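Local coordinates for protein polyketide Synthase III (Ectocarpus siliculosus, PDB 4B0N) that is a type III polyketide synthase, probably an acyltransferase working in phlorotannin monomer biosynthesis, and holds a bound arachidonic acid, at residues Q54-Q59 with S90-V95; V123-F128 with S225-F230; G200-N205 with V268-W273. All coordinates share one frame; numbering follows the deposited sequence.

Contact 1: Q54-Q59 with S90-V95; sequences QYRCTQ and SRYFAV. With ACD (arachidonic acid), chain D.
Y55 and F93 face each other as a hydrogen-bonded pair of a two-stranded antiparallel ribbon, strands 55-58 and 90-93. Y55 N donates to F93 O at 3.0 Å, and F93 N donates back to Y55 O at 2.7 Å. C57 and R91 form the next such pair. R56 with Y92, and T58 with S90, are the non-hydrogen-bonded pairs.

The bend at chi2 lays R56 CD over one face of the Y92 ring, 4.0 Å from its centroid, a CH-pi contact. A second bend at chi3 turns the guanidinium. On the other side of the ribbon, C57 CB packs on F93 CE2 at 3.5 Å, with SG at the ring edge. R91 runs extended beside F93, and its NE donates almost straight (172°) to an in-plane lone pair of Q59 OE1 at 3.2 Å. R91 and F93 both touch the tail of arachidonic acid: F93 CZ lies 3.7 Å from C18.

E361 is the second shell. Its carboxylate forms a salt bridge with R56 NH2 and a hydrogen bond with Y92 OH; its backbone O bonds to S90 OG. A241 O holds Q59 NE2. Helix 59-68 begins right after T58, its N-cap, and packs with helix 79-84 against R91.

Contact 2: V123-F128 with S225-F230; sequences VRLDKF and SVHTTF. With ACD (arachidonic acid), chain D.
R124 reaches straight from its helix across the backbone of V226, H227 and T228. Its CG sits anti to the carbonyl carbon (chi1 -73°) and the chain is extended to NE, which carries the guanidinium along this backbone. NH1 is shared by two carbonyls: V226 O at 3.0 Å and T228 O at 2.8 Å. Both lie near the guanidinium plane, at its edge. NH1 stands above each carbonyl plane, so neither bond lies on a lone pair. NH2 adds a weak bond to T228 O. Outside the segments, V119 O takes NE and N289 OD1 takes NH2. The buried guanidinium is therefore gripped at all three nitrogens. T229 CG2 lies over one of its faces.

V226 packs against the helix. Its CG1 meets K127 CB at 3.5 Å, while the K127 chain bends away to a salt bridge with E130. H227 presents its ring edge to L125 CD2, and its NE2 is bonded to T163 O.

The same loop lines the arachidonic acid pocket with its other side. T228 CG2 touches C17 of the ligand at 3.5 Å, and F230 CZ touches C19 at 3.6 Å. The F230 ring stacks on H240 and meets Y117 edge-to-face.

Segment 225-230 follows strand 215-223 of the five-stranded sheet and leads into helix 234-242, on which T228 and T229 pack. Helix 121-146 packs against the loop through R124 and K127. Its F128 rests on strand 215-223, and its L125 packs on I286 of the second subunit.

Contact 3: G200-N205 with V268-W273; sequences GFRNAN and VDNHAW
R202 and N270 bury most of the surface here, with A272 beside them. The R202 chain, extended from CG to NE, crosses the N270 side chain at a slant. R202 CG lies 3.6 Å from N270 CG, and R202 NE lies 3.5 Å from N270 CB. The guanidinium and the amide are nearly perpendicular, with planes 87° apart. N270 OD1 still falls in the guanidinium plane, at its edge. A water bridges the two groups: it donates to N270 OD1 at 2.7 Å and accepts a weak bond from R202 NE.

Farther along, R202 NH2 donates to H271 O at 3.0 Å. The bond is bent, with an N-H...O angle of 137°. The carbonyl oxygen lies in the guanidinium plane, but the donor stands well above the carbonyl plane. A272 CB comes within 3.6 Å of the same NH2.

This is the junction between the two halves of a thiolase fold. Helix 196-210 lies between two sheets. F201, A204 and N205 touch strand 245-255 of the N-terminal sheet. F201 and N205 also touch I267 of strand 265-274, the strand R202 reaches. Within this chain it is an outermost strand of the C-terminal sheet. The short segments run at 136° to each other, and their axes come no nearer than 9.7 Å, so the long R202 side chain spans much of the gap.

Two carboxylates stand near the charge, both as long, weak ion pairs: E407 on the adjoining strand 405-413, and D185 of the second subunit. Both segments reach that subunit: N203 OD1 bonds to its T187 OG1, and A272 packs on its V184.

In the fold
From the N terminus, contact 1 comes first. It pairs strands 55-58 and 90-93 and closes a loop of 30 residues that holds helices but no strand. Contact 2 closes a loop of 96 residues. It joins helix 121-146 to the loop between strand 215-223 and helix 234-242. Contact 3 opens inside that span, at 200-205, and closes beyond it at 268-273, so contacts 2 and 3 cross. Contacts 1 and 2 touch where F93, A94 and V95 pack on S225, and both line the arachidonic acid pocket. Contact 3 lies about 30 Å from each, centre to centre, across the chain's centre. It ties the N-terminal half to the C-terminal sheet.

Contact 1: Q54-Q59 with S90-V95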
loop_
_atom_site.group_PDB
_atom_site.type_symbol
_atom_site.label_atom_id
_atom_site.label_comp_id
_atom_site.label_asym_id
_atom_site.label_seq_id
_atom_site.Cartn_x
_atom_site.Cartn_y
_atom_site.Cartn_z
ATOM N N GLN A 54 2.428 -20.544 14.600
ATOM C CA GLN A 54 2.432 -21.804 15.335
ATOM C C GLN A 54 3.402 -21.871 16.521
ATOM O O GLN A 54 3.037 -22.342 17.599
ATOM C CB GLN A 54 2.727 -22.941 14.359
ATOM C CG GLN A 54 2.110 -24.272 14.743
ATOM C CD GLN A 54 2.358 -25.343 13.702
ATOM O OE1 GLN A 54 3.207 -25.186 12.823
ATOM N NE2 GLN A 54 1.616 -26.442 13.797
ATOM N N TYR A 55 4.625 -21.388 16.318
ATOM C CA TYR A 55 5.727 -21.668 17.237
ATOM C C TYR A 55 6.009 -20.557 18.241
ATOM O O TYR A 55 6.469 -19.479 17.878
ATOM C CB TYR A 55 6.998 -22.018 16.451
ATOM C CG TYR A 55 6.790 -23.132 15.446
ATOM C CD1 TYR A 55 6.825 -24.468 15.842
ATOM C CD2 TYR A 55 6.547 -22.847 14.102
ATOM C CE1 TYR A 55 6.626 -25.490 14.929
ATOM C CE2 TYR A 55 6.348 -23.863 13.179
ATOM C CZ TYR A 55 6.388 -25.184 13.596
ATOM O OH TYR A 55 6.191 -26.200 12.684
ATOM N N ARG A 56 5.727 -20.837 19.509
ATOM C CA ARG A 56 6.074 -19.942 20.605
ATOM C C ARG A 56 7.503 -20.251 21.069
ATOM O O ARG A 56 7.766 -21.307 21.650
ATOM C CB ARG A 56 5.060 -20.088 21.748
ATOM C CG ARG A 56 5.551 -19.624 23.110
ATOM C CD ARG A 56 5.163 -18.189 23.411
ATOM N NE ARG A 56 4.110 -18.108 24.422
ATOM C CZ ARG A 56 4.321 -18.079 25.740
ATOM N NH1 ARG A 56 5.555 -18.128 26.235
ATOM N NH2 ARG A 56 3.291 -17.999 26.571
ATOM N N CYS A 57 8.420 -19.330 20.791
ATOM C CA CYS A 57 9.835 -19.509 21.115
ATOM C C CYS A 57 10.273 -18.568 22.231
ATOM O O CYS A 57 10.187 -17.347 22.087
ATOM C CB CYS A 57 10.697 -19.289 19.867
ATOM S SG CYS A 57 12.486 -19.210 20.143
ATOM N N THR A 58 10.743 -19.147 23.336
ATOM C CA THR A 58 11.255 -18.372 24.471
ATOM C C THR A 58 12.580 -17.695 24.117
ATOM O O THR A 58 13.235 -18.068 23.141
ATOM C CB THR A 58 11.444 -19.240 25.736
ATOM O OG1 THR A 58 12.505 -20.181 25.526
ATOM C CG2 THR A 58 10.156 -19.982 26.094
ATOM N N GLN A 59 12.970 -16.704 24.915
ATOM C CA GLN A 59 14.170 -15.918 24.630
ATOM C C GLN A 59 15.470 -16.648 24.971
ATOM O O GLN A 59 16.515 -16.364 24.380
ATOM C CB GLN A 59 14.104 -14.551 25.313
ATOM C CG GLN A 59 14.923 -13.468 24.617
ATOM C CD GLN A 59 14.360 -13.036 23.267
ATOM O OE1 GLN A 59 13.595 -13.761 22.621
ATOM N NE2 GLN A 59 14.751 -11.843 22.830
ATOM N N SER A 90 9.316 -14.156 25.384
ATOM C CA SER A 90 8.958 -15.086 24.319
ATOM C C SER A 90 8.438 -14.336 23.098
ATOM O O SER A 90 8.079 -13.160 23.190
ATOM C CB SER A 90 7.891 -16.069 24.809
ATOM O OG SER A 90 6.727 -15.388 25.247
ATOM N N ARG A 91 8.412 -15.023 21.957
ATOM C CA ARG A 91 7.792 -14.506 20.731
ATOM C C ARG A 91 7.446 -15.637 19.759
ATOM O O ARG A 91 7.987 -16.738 19.860
ATOM C CB ARG A 91 8.647 -13.413 20.066
ATOM C CG ARG A 91 10.115 -13.750 19.896
ATOM C CD ARG A 91 10.963 -12.501 19.745
ATOM N NE ARG A 91 12.382 -12.832 19.847
ATOM C CZ ARG A 91 13.231 -12.881 18.822
ATOM N NH1 ARG A 91 12.825 -12.595 17.591
ATOM N NH2 ARG A 91 14.499 -13.205 19.032
ATOM N N TYR A 92 6.535 -15.356 18.830
ATOM C CA TYR A 92 5.969 -16.382 17.951
ATOM C C TYR A 92 6.557 -16.344 16.540
ATOM O O TYR A 92 6.755 -15.270 15.970
ATOM C CB TYR A 92 4.445 -16.243 17.887
ATOM C CG TYR A 92 3.744 -16.441 19.214
ATOM C CD1 TYR A 92 3.800 -15.465 20.210
ATOM C CD2 TYR A 92 3.012 -17.599 19.469
ATOM C CE1 TYR A 92 3.161 -15.645 21.423
ATOM C CE2 TYR A 92 2.365 -17.786 20.681
ATOM C CZ TYR A 92 2.444 -16.804 21.651
ATOM O OH TYR A 92 1.809 -16.982 22.858
ATOM N N PHE A 93 6.827 -17.526 15.988
ATOM C CA PHE A 93 7.373 -17.658 14.638
ATOM C C PHE A 93 6.578 -18.651 13.787
ATOM O O PHE A 93 6.037 -19.633 14.298
ATOM C CB PHE A 93 8.845 -18.084 14.686
ATOM C CG PHE A 93 9.719 -17.189 15.525
ATOM C CD1 PHE A 93 9.809 -15.824 15.264
ATOM C CD2 PHE A 93 10.472 -17.718 16.567
ATOM C CE1 PHE A 93 10.618 -15.005 16.038
ATOM C CE2 PHE A 93 11.285 -16.905 17.339
ATOM C CZ PHE A 93 11.360 -15.549 17.074
ATOM N N ALA A 94 6.521 -18.384 12.484
ATOM C CA ALA A 94 5.823 -19.251 11.528
ATOM C C ALA A 94 6.693 -20.415 11.051
ATOM O O ALA A 94 6.189 -21.389 10.491
ATOM C CB ALA A 94 5.329 -18.436 10.340
ATOM N N VAL A 95 7.998 -20.304 11.279
ATOM C CA VAL A 95 8.955 -21.306 10.826
ATOM C C VAL A 95 9.524 -22.075 12.022
ATOM O O VAL A 95 9.817 -21.474 13.061
ATOM C CB VAL A 95 10.109 -20.677 10.012
ATOM C CG1 VAL A 95 10.496 -21.595 8.873
ATOM C CG2 VAL A 95 9.714 -19.323 9.443
HETATM C C1 ACD D . 10.753 -0.639 12.765
HETATM C C2 ACD D . 10.232 -0.770 11.350
HETATM C C3 ACD D . 10.012 -2.242 11.015
HETATM C C4 ACD D . 10.321 -2.524 9.550
HETATM C C5 ACD D . 10.514 -4.006 9.338
HETATM C C6 ACD D . 10.819 -4.483 8.133
HETATM C C7 ACD D . 10.993 -5.971 7.945
HETATM C C8 ACD D . 12.391 -6.417 8.295
HETATM C C9 ACD D . 12.588 -7.670 8.704
HETATM C C10 ACD D . 13.975 -8.153 9.054
HETATM C C11 ACD D . 14.035 -8.556 10.506
HETATM C C12 ACD D . 14.556 -9.730 10.853
HETATM C C13 ACD D . 14.615 -10.116 12.312
HETATM C C14 ACD D . 14.071 -11.510 12.520
HETATM C C15 ACD D . 13.873 -11.956 13.758
HETATM C C16 ACD D . 13.334 -13.345 14.001
HETATM C C17 ACD D . 14.502 -14.313 14.157
HETATM C C18 ACD D . 14.691 -14.773 15.597
HETATM C C19 ACD D . 16.175 -14.841 15.931
HETATM C C20 ACD D . 16.410 -15.537 17.252
HETATM O O1 ACD D . 10.229 0.203 13.528
#

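Contact 2: V123-F128 with S225-F230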
loop_
_atom_site.group_PDB
_atom_site.type_symbol
_atom_site.label_atom_id
_atom_site.label_comp_id
_atom_site.label_asym_id
_atom_site.label_seq_id
_atom_site.Cartn_x
_atom_site.Cartn_y
_atom_site.Cartn_z
ATOM N N VAL A 123 11.817 -16.653 -2.683
ATOM C CA VAL A 123 11.558 -17.851 -1.871
ATOM C C VAL A 123 11.073 -17.459 -0.469
ATOM O O VAL A 123 10.169 -18.095 0.083
ATOM C CB VAL A 123 12.801 -18.767 -1.778
ATOM C CG1 VAL A 123 12.464 -20.083 -1.087
ATOM C CG2 VAL A 123 13.377 -19.036 -3.161
ATOM N N ARG A 124 11.671 -16.406 0.090
ATOM C CA ARG A 124 11.245 -15.849 1.378
ATOM C C ARG A 124 9.803 -15.337 1.331
ATOM O O ARG A 124 9.032 -15.551 2.268
ATOM C CB ARG A 124 12.193 -14.733 1.837
ATOM C CG ARG A 124 13.545 -15.231 2.323
ATOM C CD ARG A 124 14.438 -14.097 2.801
ATOM N NE ARG A 124 15.814 -14.546 3.014
ATOM C CZ ARG A 124 16.339 -14.884 4.192
ATOM N NH1 ARG A 124 15.622 -14.820 5.306
ATOM N NH2 ARG A 124 17.601 -15.281 4.255
ATOM N N LEU A 125 9.444 -14.672 0.233
ATOM C CA LEU A 125 8.086 -14.152 0.057
ATOM C C LEU A 125 7.076 -15.259 -0.263
ATOM O O LEU A 125 5.909 -15.162 0.114
ATOM C CB LEU A 125 8.052 -13.037 -0.999
ATOM C CG LEU A 125 8.722 -11.714 -0.604
ATOM C CD1 LEU A 125 9.035 -10.875 -1.830
ATOM C CD2 LEU A 125 7.878 -10.930 0.392
ATOM N N ASP A 126 7.534 -16.308 -0.945
ATOM C CA ASP A 126 6.718 -17.504 -1.181
ATOM C C ASP A 126 6.319 -18.174 0.133
ATOM O O ASP A 126 5.206 -18.689 0.263
ATOM C CB ASP A 126 7.459 -18.504 -2.078
ATOM C CG ASP A 126 7.520 -18.060 -3.538
ATOM O OD1 ASP A 126 6.773 -17.130 -3.926
ATOM O OD2 ASP A 126 8.320 -18.647 -4.300
ATOM N N LYS A 127 7.242 -18.162 1.095
ATOM C CA LYS A 127 6.982 -18.653 2.447
ATOM C C LYS A 127 6.036 -17.761 3.244
ATOM O O LYS A 127 5.256 -18.257 4.063
ATOM C CB LYS A 127 8.288 -18.814 3.215
ATOM C CG LYS A 127 8.625 -20.249 3.566
ATOM C CD LYS A 127 7.770 -20.774 4.707
ATOM C CE LYS A 127 8.320 -22.095 5.207
ATOM N NZ LYS A 127 7.236 -23.045 5.562
ATOM N N PHE A 128 6.117 -16.449 3.013
ATOM C CA PHE A 128 5.197 -15.503 3.632
ATOM C C PHE A 128 3.759 -15.871 3.285
ATOM O O PHE A 128 2.910 -15.966 4.172
ATOM C CB PHE A 128 5.500 -14.067 3.196
ATOM C CG PHE A 128 4.560 -13.051 3.778
ATOM C CD1 PHE A 128 3.354 -12.753 3.145
ATOM C CD2 PHE A 128 4.868 -12.402 4.968
ATOM C CE1 PHE A 128 2.476 -11.828 3.687
ATOM C CE2 PHE A 128 3.994 -11.472 5.514
ATOM C CZ PHE A 128 2.796 -11.185 4.873
ATOM N N SER A 225 9.933 -13.494 10.695
ATOM C CA SER A 225 10.689 -14.745 10.842
ATOM C C SER A 225 11.065 -15.377 9.503
ATOM O O SER A 225 11.692 -16.438 9.462
ATOM C CB SER A 225 9.919 -15.761 11.695
ATOM O OG SER A 225 8.851 -16.348 10.968
ATOM N N VAL A 226 10.674 -14.732 8.413
ATOM C CA VAL A 226 11.000 -15.233 7.086
ATOM C C VAL A 226 12.131 -14.407 6.472
ATOM O O VAL A 226 12.632 -14.733 5.399
ATOM C CB VAL A 226 9.775 -15.243 6.146
ATOM C CG1 VAL A 226 9.857 -16.441 5.216
ATOM C CG2 VAL A 226 8.478 -15.308 6.938
ATOM N N HIS A 227 12.534 -13.347 7.174
ATOM C CA HIS A 227 13.565 -12.426 6.688
ATOM C C HIS A 227 14.841 -12.454 7.490
ATOM O O HIS A 227 15.666 -11.542 7.381
ATOM C CB HIS A 227 13.015 -11.004 6.631
ATOM C CG HIS A 227 11.847 -10.844 5.692
ATOM N ND1 HIS A 227 11.990 -10.850 4.355
ATOM C CD2 HIS A 227 10.488 -10.672 5.944
ATOM C CE1 HIS A 227 10.786 -10.696 3.776
ATOM N NE2 HIS A 227 9.867 -10.584 4.750
ATOM N N THR A 228 15.026 -13.501 8.289
ATOM C CA THR A 228 16.198 -13.608 9.155
ATOM C C THR A 228 17.461 -13.902 8.341
ATOM O O THR A 228 17.438 -14.723 7.419
ATOM C CB THR A 228 16.007 -14.667 10.265
ATOM O OG1 THR A 228 16.418 -15.956 9.796
ATOM C CG2 THR A 228 14.554 -14.724 10.711
ATOM N N THR A 229 18.551 -13.214 8.683
ATOM C CA THR A 229 19.812 -13.319 7.944
ATOM C C THR A 229 21.002 -13.613 8.852
ATOM O O THR A 229 22.019 -14.150 8.399
ATOM C CB THR A 229 20.122 -12.027 7.162
ATOM O OG1 THR A 229 20.199 -10.927 8.073
ATOM C CG2 THR A 229 19.054 -11.743 6.120
ATOM N N PHE A 230 20.865 -13.259 10.129
ATOM C CA PHE A 230 21.949 -13.360 11.112
ATOM C C PHE A 230 23.284 -12.849 10.563
ATOM O O PHE A 230 24.256 -13.604 10.433
ATOM C CB PHE A 230 22.081 -14.788 11.659
ATOM C CG PHE A 230 21.217 -15.067 12.857
ATOM C CD1 PHE A 230 21.279 -14.252 13.987
ATOM C CD2 PHE A 230 20.358 -16.164 12.871
ATOM C CE1 PHE A 230 20.488 -14.514 15.098
ATOM C CE2 PHE A 230 19.565 -16.432 13.978
ATOM C CZ PHE A 230 19.632 -15.605 15.092
HETATM C C1 ACD D . 10.753 -0.639 12.765
HETATM C C2 ACD D . 10.232 -0.770 11.350
HETATM C C3 ACD D . 10.012 -2.242 11.015
HETATM C C4 ACD D . 10.321 -2.524 9.550
HETATM C C5 ACD D . 10.514 -4.006 9.338
HETATM C C6 ACD D . 10.819 -4.483 8.133
HETATM C C7 ACD D . 10.993 -5.971 7.945
HETATM C C8 ACD D . 12.391 -6.417 8.295
HETATM C C9 ACD D . 12.588 -7.670 8.704
HETATM C C10 ACD D . 13.975 -8.153 9.054
HETATM C C11 ACD D . 14.035 -8.556 10.506
HETATM C C12 ACD D . 14.556 -9.730 10.853
HETATM C C13 ACD D . 14.615 -10.116 12.312
HETATM C C14 ACD D . 14.071 -11.510 12.520
HETATM C C15 ACD D . 13.873 -11.956 13.758
HETATM C C16 ACD D . 13.334 -13.345 14.001
HETATM C C17 ACD D . 14.502 -14.313 14.157
HETATM C C18 ACD D . 14.691 -14.773 15.597
HETATM C C19 ACD D . 16.175 -14.841 15.931
HETATM C C20 ACD D . 16.410 -15.537 17.252
HETATM O O1 ACD D . 10.229 0.203 13.528
#

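Contact 3: G200-N205 with V268-W273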
loop_
_atom_site.group_PDB
_atom_site.type_symbol
_atom_site.label_atom_id
_atom_site.label_comp_id
_atom_site.label_asym_id
_atom_site.label_seq_id
_atom_site.Cartn_x
_atom_site.Cartn_y
_atom_site.Cartn_z
ATOM N N GLY A 200 -3.917 2.135 8.158
ATOM C CA GLY A 200 -5.036 1.243 7.868
ATOM C C GLY A 200 -6.315 1.714 8.533
ATOM O O GLY A 200 -7.377 1.727 7.906
ATOM N N PHE A 201 -6.209 2.108 9.803
ATOM C CA PHE A 201 -7.345 2.670 10.531
ATOM C C PHE A 201 -7.913 3.909 9.838
ATOM O O PHE A 201 -9.122 4.003 9.636
ATOM C CB PHE A 201 -6.979 2.980 11.988
ATOM C CG PHE A 201 -7.253 1.848 12.942
ATOM C CD1 PHE A 201 -8.510 1.244 12.992
ATOM C CD2 PHE A 201 -6.266 1.401 13.813
ATOM C CE1 PHE A 201 -8.765 0.205 13.873
ATOM C CE2 PHE A 201 -6.515 0.360 14.697
ATOM C CZ PHE A 201 -7.766 -0.237 14.728
ATOM N N ARG A 202 -7.037 4.837 9.456
ATOM C CA ARG A 202 -7.448 6.053 8.756
ATOM C C ARG A 202 -8.206 5.737 7.476
ATOM O O ARG A 202 -9.278 6.289 7.230
ATOM C CB ARG A 202 -6.239 6.927 8.421
ATOM C CG ARG A 202 -5.640 7.655 9.607
ATOM C CD ARG A 202 -4.749 8.785 9.134
ATOM N NE ARG A 202 -3.854 9.242 10.189
ATOM C CZ ARG A 202 -2.615 8.792 10.369
ATOM N NH1 ARG A 202 -2.110 7.866 9.560
ATOM N NH2 ARG A 202 -1.880 9.271 11.364
ATOM N N ASN A 203 -7.639 4.844 6.670
ATOM C CA ASN A 203 -8.246 4.441 5.407
ATOM C C ASN A 203 -9.616 3.795 5.583
ATOM O O ASN A 203 -10.518 4.013 4.772
ATOM C CB ASN A 203 -7.309 3.511 4.642
ATOM C CG ASN A 203 -6.229 4.261 3.886
ATOM O OD1 ASN A 203 -5.821 5.359 4.271
ATOM N ND2 ASN A 203 -5.760 3.668 2.799
ATOM N N ALA A 204 -9.763 3.009 6.646
ATOM C CA ALA A 204 -11.038 2.383 6.972
ATOM C C ALA A 204 -12.042 3.401 7.518
ATOM O O ALA A 204 -13.217 3.377 7.142
ATOM C CB ALA A 204 -10.831 1.244 7.955
ATOM N N ASN A 205 -11.574 4.291 8.395
ATOM C CA ASN A 205 -12.409 5.358 8.953
ATOM C C ASN A 205 -12.980 6.262 7.860
ATOM O O ASN A 205 -14.170 6.583 7.872
ATOM C CB ASN A 205 -11.625 6.198 9.970
ATOM C CG ASN A 205 -11.133 5.387 11.161
ATOM O OD1 ASN A 205 -11.479 4.217 11.326
ATOM N ND2 ASN A 205 -10.310 6.011 11.996
ATOM N N VAL A 268 -12.434 9.133 17.356
ATOM C CA VAL A 268 -12.909 10.500 17.123
ATOM C C VAL A 268 -12.027 11.283 16.144
ATOM O O VAL A 268 -12.534 12.097 15.366
ATOM C CB VAL A 268 -13.053 11.284 18.449
ATOM C CG1 VAL A 268 -13.715 12.636 18.215
ATOM C CG2 VAL A 268 -13.865 10.488 19.456
ATOM N N ASP A 269 -10.717 11.044 16.188
ATOM C CA ASP A 269 -9.785 11.746 15.305
ATOM C C ASP A 269 -8.513 10.948 15.027
ATOM O O ASP A 269 -8.191 10.000 15.745
ATOM C CB ASP A 269 -9.424 13.121 15.887
ATOM C CG ASP A 269 -8.861 14.084 14.840
ATOM O OD1 ASP A 269 -9.291 14.032 13.667
ATOM O OD2 ASP A 269 -7.987 14.903 15.198
ATOM N N ASN A 270 -7.810 11.338 13.967
ATOM C CA ASN A 270 -6.464 10.852 13.685
ATOM C C ASN A 270 -5.498 12.019 13.488
ATOM O O ASN A 270 -5.884 13.079 12.986
ATOM C CB ASN A 270 -6.450 9.910 12.472
ATOM C CG ASN A 270 -7.190 10.480 11.273
ATOM O OD1 ASN A 270 -6.718 11.406 10.611
ATOM N ND2 ASN A 270 -8.353 9.911 10.978
ATOM N N HIS A 271 -4.247 11.820 13.894
ATOM C CA HIS A 271 -3.230 12.859 13.790
ATOM C C HIS A 271 -1.920 12.284 13.349
ATOM O O HIS A 271 -1.579 11.152 13.697
ATOM C CB HIS A 271 -3.083 13.592 15.119
ATOM C CG HIS A 271 -2.300 14.883 15.028
ATOM N ND1 HIS A 271 -2.698 15.922 14.270
ATOM C CD2 HIS A 271 -1.116 15.280 15.650
ATOM C CE1 HIS A 271 -1.811 16.928 14.387
ATOM N NE2 HIS A 271 -0.844 16.534 15.234
ATOM N N ALA A 272 -1.183 13.064 12.564
ATOM C CA ALA A 272 0.141 12.682 12.088
ATOM C C ALA A 272 1.127 13.834 12.268
ATOM O O ALA A 272 0.720 14.981 12.448
ATOM C CB ALA A 272 0.074 12.258 10.630
ATOM N N TRP A 273 2.419 13.517 12.243
ATOM C CA TRP A 273 3.474 14.526 12.263
ATOM C C TRP A 273 4.809 13.952 11.893
ATOM O O TRP A 273 5.294 13.025 12.540
ATOM C CB TRP A 273 3.566 15.220 13.618
ATOM C CG TRP A 273 4.433 16.452 13.567
ATOM C CD1 TRP A 273 5.750 16.585 14.000
ATOM C CD2 TRP A 273 4.078 17.767 13.017
ATOM N NE1 TRP A 273 6.214 17.857 13.775
ATOM C CE2 TRP A 273 5.264 18.617 13.188
ATOM C CE3 TRP A 273 2.936 18.310 12.428
ATOM C CZ2 TRP A 273 5.282 19.945 12.783
ATOM C CZ3 TRP A 273 2.967 19.649 12.023
ATOM C CH2 TRP A 273 4.112 20.446 12.198
HETATM O O HOH W 1 -4.064 11.998 10.659
#